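Local coordinates for protein ureidoglycolate hydrolase (Arabidopsis thaliana, PDB 4PXE) that hydrolyses (S)-ureidoglycolate to glyoxylate, releasing ammonium and carbon dioxide, as a manganese-dependent homodimer in the last part of plant purine breakdown, at residues Asn415-Lys418 and Val419-Thr423; Leu272-Ser276 and Ile277-Gly281. One frame throughout, in Å; residues are numbered along the deposited sequence.

Following the chain from the N terminus, interaction 2 comes first: Leu-272-Ser-276 and Ile-277-Gly-281 close the short connection between helix 256-272 and strand 280-289, within the region involved in dimerization. Interaction 1, Asn-415-Lys-418 with Val-419-Thr-423, lies much later, in helix 410-429 near the C terminus, and closes no loop because both its segments are successive turns of one helix. The two contacts run in series, neither nested nor crossing, and their nearest atoms are about 24 Å apart. Interaction 2 links a helix to a strand near the second subunit; interaction 1 sits where helix 410-429 packs on helices 105-120 and 352-364 and on strand 389-394.

Interaction 1 (Asn415-Lys418 and Val419-Thr423); sequences NGVK and VLSLT
Val-419 N donates to Asn-415 O at 3.0 Å in the middle of helix 410-429, one of a series of i to i+4 backbone bonds. The next bond, Leu-420 N to Gly-416 O, is 2.9 Å long, and Leu-422 N continues the pattern to Lys-418 O, so the two segments are consecutive turns of one unbroken alpha-helix. Val-417 O is gripped twice by the same residue. Ser-421 N reaches it at 2.8 Å with a nearly straight N-H...O angle of 166°, while Ser-421 OG donates to the same oxygen at 3.0 Å. The hydroxyl comes in 40° above the carbonyl plane, off the lone pairs. Its torsion explains the reach: OG is anti to the serine's own carbonyl carbon (chi1 -66°), leaning back toward the preceding turn. A weak hydrogen bond also links this OG to Ala-114 O of helix 105-120. Two residues on, Thr-423 OG1 repeats the device, donating to Val-419 O at 2.7 Å from the face opposite to that used by Thr-423 N. Both buried hydroxyls are thereby paired with the helix backbone. On another side of the helix, Val-419 CG2 lies 3.4 Å from Asn-415 O. Outside the pair, Val-419 and Leu-420 press on Ile-392 of strand 389-394, and Leu-422 and Thr-423 meet helix 352-364. This is the familiar serine or threonine to i-4 carbonyl bond of a buried helix, here in an M20-family hydrolase, with the side chain of Leu-420 about 14 Å from a bound manganese ion.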
loop_
_atom_site.group_PDB
_atom_site.type_symbol
_atom_site.label_atom_id
_atom_site.label_comp_id
_atom_site.label_asym_id
_atom_site.label_seq_id
_atom_site.Cartn_x
_atom_site.Cartn_y
_atom_site.Cartn_z
ATOM N N ASN A 415 35.528 18.138 -7.789
ATOM C CA ASN A 415 35.504 19.606 -7.866
ATOM C C ASN A 415 34.711 20.221 -6.712
ATOM O O ASN A 415 35.131 21.223 -6.112
ATOM C CB ASN A 415 34.930 20.082 -9.202
ATOM C CG ASN A 415 35.887 19.870 -10.340
ATOM O OD1 ASN A 415 37.083 19.705 -10.128
ATOM N ND2 ASN A 415 35.368 19.881 -11.562
ATOM N N GLY A 416 33.569 19.620 -6.392
ATOM C CA GLY A 416 32.792 20.032 -5.237
ATOM C C GLY A 416 33.582 19.901 -3.949
ATOM O O GLY A 416 33.544 20.786 -3.094
ATOM N N VAL A 417 34.301 18.790 -3.799
ATOM C CA VAL A 417 35.145 18.572 -2.628
ATOM C C VAL A 417 36.246 19.631 -2.529
ATOM O O VAL A 417 36.528 20.138 -1.437
ATOM C CB VAL A 417 35.749 17.144 -2.619
ATOM C CG1 VAL A 417 36.842 17.015 -1.556
ATOM C CG2 VAL A 417 34.649 16.099 -2.387
ATOM N N LYS A 418 36.849 19.992 -3.655
ATOM C CA LYS A 418 37.884 21.022 -3.631
ATOM C C LYS A 418 37.323 22.367 -3.204
ATOM O O LYS A 418 37.948 23.063 -2.398
ATOM C CB LYS A 418 38.560 21.149 -4.994
ATOM C CG LYS A 418 39.445 19.972 -5.362
ATOM C CD LYS A 418 39.969 20.144 -6.775
ATOM C CE LYS A 418 40.826 18.973 -7.189
ATOM N NZ LYS A 418 41.120 19.011 -8.646
ATOM N N VAL A 419 36.166 22.745 -3.737
ATOM C CA VAL A 419 35.536 23.997 -3.327
ATOM C C VAL A 419 35.179 23.958 -1.842
ATOM O O VAL A 419 35.393 24.930 -1.115
ATOM C CB VAL A 419 34.298 24.315 -4.180
ATOM C CG1 VAL A 419 33.549 25.538 -3.623
ATOM C CG2 VAL A 419 34.701 24.536 -5.631
ATOM N N LEU A 420 34.667 22.823 -1.380
ATOM C CA LEU A 420 34.365 22.665 0.038
ATOM C C LEU A 420 35.612 22.804 0.913
ATOM O O LEU A 420 35.596 23.536 1.905
ATOM C CB LEU A 420 33.683 21.327 0.292
ATOM C CG LEU A 420 33.304 21.060 1.747
ATOM C CD1 LEU A 420 32.351 22.128 2.276
ATOM C CD2 LEU A 420 32.677 19.670 1.885
ATOM N N SER A 421 36.690 22.117 0.534
ATOM C CA SER A 421 37.955 22.199 1.260
ATOM C C SER A 421 38.448 23.636 1.373
ATOM O O SER A 421 38.834 24.105 2.454
ATOM C CB SER A 421 39.023 21.375 0.546
ATOM O OG SER A 421 38.721 19.991 0.564
ATOM N N LEU A 422 38.454 24.332 0.245
ATOM C CA LEU A 422 39.028 25.670 0.198
ATOM C C LEU A 422 38.131 26.670 0.918
ATOM O O LEU A 422 38.622 27.585 1.580
ATOM C CB LEU A 422 39.271 26.081 -1.259
ATOM C CG LEU A 422 40.053 27.372 -1.494
ATOM C CD1 LEU A 422 41.360 27.402 -0.683
ATOM C CD2 LEU A 422 40.330 27.508 -2.974
ATOM N N THR A 423 36.818 26.499 0.811
ATOM C CA THR A 423 35.892 27.376 1.525
ATOM C C THR A 423 35.983 27.159 3.040
ATOM O O THR A 423 35.995 28.129 3.807
ATOM C CB THR A 423 34.427 27.179 1.047
ATOM O OG1 THR A 423 34.354 27.353 -0.376
ATOM C CG2 THR A 423 33.512 28.200 1.707
#

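Interaction 2 (Leu272-Ser276 and Ile277-Gly281)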
loop_
_atom_site.group_PDB
_atom_site.type_symbol
_atom_site.label_atom_id
_atom_site.label_comp_id
_atom_site.label_asym_id
_atom_site.label_seq_id
_atom_site.Cartn_x
_atom_site.Cartn_y
_atom_site.Cartn_z
ATOM N N LEU A 272 -0.951 24.424 -10.804
ATOM C CA LEU A 272 -0.959 25.058 -12.121
ATOM C C LEU A 272 -1.631 26.435 -12.096
ATOM O O LEU A 272 -1.288 27.309 -12.894
ATOM C CB LEU A 272 -1.605 24.135 -13.163
ATOM C CG LEU A 272 -0.888 22.800 -13.404
ATOM C CD1 LEU A 272 -1.619 21.971 -14.438
ATOM C CD2 LEU A 272 0.556 23.028 -13.824
ATOM N N GLU A 273 -2.577 26.633 -11.180
ATOM C CA GLU A 273 -3.253 27.925 -11.034
ATOM C C GLU A 273 -2.334 29.046 -10.544
ATOM O O GLU A 273 -2.697 30.226 -10.631
ATOM C CB GLU A 273 -4.454 27.814 -10.084
ATOM C CG GLU A 273 -5.665 27.123 -10.687
ATOM C CD GLU A 273 -6.719 26.754 -9.647
ATOM O OE1 GLU A 273 -6.464 26.910 -8.431
ATOM O OE2 GLU A 273 -7.811 26.298 -10.055
ATOM N N SER A 274 -1.159 28.702 -10.017
ATOM C CA SER A 274 -0.262 29.729 -9.484
ATOM C C SER A 274 0.308 30.587 -10.612
ATOM O O SER A 274 0.744 31.718 -10.379
ATOM C CB SER A 274 0.902 29.103 -8.716
ATOM O OG SER A 274 1.941 28.764 -9.624
ATOM N N GLU A 275 0.316 30.022 -11.817
ATOM C CA GLU A 275 0.881 30.661 -13.010
ATOM C C GLU A 275 2.394 30.880 -12.927
ATOM O O GLU A 275 2.961 31.622 -13.730
ATOM C CB GLU A 275 0.155 31.971 -13.342
ATOM C CG GLU A 275 -1.314 31.781 -13.708
ATOM C CD GLU A 275 -2.067 33.094 -13.792
ATOM O OE1 GLU A 275 -1.445 34.156 -13.570
ATOM O OE2 GLU A 275 -3.284 33.062 -14.074
ATOM N N SER A 276 3.039 30.234 -11.959
ATOM C CA SER A 276 4.495 30.254 -11.861
ATOM C C SER A 276 5.071 28.859 -12.047
ATOM O O SER A 276 4.616 27.906 -11.419
ATOM C CB SER A 276 4.951 30.783 -10.508
ATOM O OG SER A 276 6.363 30.671 -10.389
ATOM N N ILE A 277 6.094 28.754 -12.885
ATOM C CA ILE A 277 6.776 27.486 -13.107
ATOM C C ILE A 277 7.535 27.019 -11.856
ATOM O O ILE A 277 7.956 25.864 -11.778
ATOM C CB ILE A 277 7.761 27.590 -14.297
ATOM C CG1 ILE A 277 7.950 26.224 -14.963
ATOM C CG2 ILE A 277 9.084 28.239 -13.867
ATOM C CD1 ILE A 277 7.113 26.070 -16.192
ATOM N N ASP A 278 7.727 27.905 -10.883
ATOM C CA ASP A 278 8.455 27.542 -9.673
ATOM C C ASP A 278 7.605 26.801 -8.642
ATOM O O ASP A 278 8.121 26.329 -7.629
ATOM C CB ASP A 278 9.093 28.778 -9.036
ATOM C CG ASP A 278 10.179 29.367 -9.899
ATOM O OD1 ASP A 278 11.014 28.587 -10.408
ATOM O OD2 ASP A 278 10.181 30.599 -10.090
ATOM N N THR A 279 6.305 26.711 -8.887
ATOM C CA THR A 279 5.411 26.035 -7.948
ATOM C C THR A 279 5.329 24.549 -8.275
ATOM O O THR A 279 5.174 24.180 -9.435
ATOM C CB THR A 279 3.990 26.628 -8.015
ATOM O OG1 THR A 279 4.069 28.055 -8.152
ATOM C CG2 THR A 279 3.186 26.283 -6.752
ATOM N N VAL A 280 5.469 23.706 -7.257
ATOM C CA VAL A 280 5.296 22.267 -7.456
ATOM C C VAL A 280 4.366 21.664 -6.405
ATOM O O VAL A 280 4.247 22.177 -5.289
ATOM C CB VAL A 280 6.652 21.500 -7.439
ATOM C CG1 VAL A 280 7.522 21.907 -8.629
ATOM C CG2 VAL A 280 7.386 21.728 -6.141
ATOM N N GLY A 281 3.711 20.565 -6.767
ATOM C CA GLY A 281 2.918 19.819 -5.807
ATOM C C GLY A 281 2.769 18.394 -6.293
ATOM O O GLY A 281 2.703 18.151 -7.491
#
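The peptide carbonyl of Ser-276 is met on one face by Thr-279 N, which stands 58° out of the carbonyl plane and so off the lone pairs. This bond, 3.3 Å from Thr-279 N to Ser-276 O, closes a type I beta turn over Ser-276 to Thr-279. The carboxylate of Asp-278 stands near the Ser-276 hydroxyl, OD2 lying 3.8 Å from OG, but its firm partner is elsewhere: OD1 makes a salt bridge with Arg-375. What Ser-276 OG does accept is the backbone N-H of Asp-278, at 3.1 Å. With OG anti to the backbone N of Ser-276 (chi1 174°), the hydroxyl swings forward along the chain to that N-H. Just upstream, Ser-274 OG receives Ser-276 N at 3.0 Å with an N-H...O angle of 164°, an ST turn. This follows directly on the end of helix 256-272, and Glu-275 inside it takes a positive phi. Across the loop, Ser-274 OG comes within 2.7 Å of Thr-279 OG1, and Thr-279 CB lies 3.4 Å from that same OG. Thr-279 OG1 is hydrogen-bonded to Asp-308 OD2. Putting an alanine at Ser-274 would probably leave the Ser-276 N-H without its ST-turn acceptor and open a small gap beside the Thr-279 hydroxyl. Arg-313 of helix 311-332 packs against Ser-274, Ser-276 and Thr-279, while Ile-277 meets Pro-251 of the second subunit. Chemically, then, the hydroxyls of Ser-274 and Ser-276 each accept the backbone N-H two residues on, which probably helps set the bend between helix 256-272 and strand 280-289 within the dimerization region.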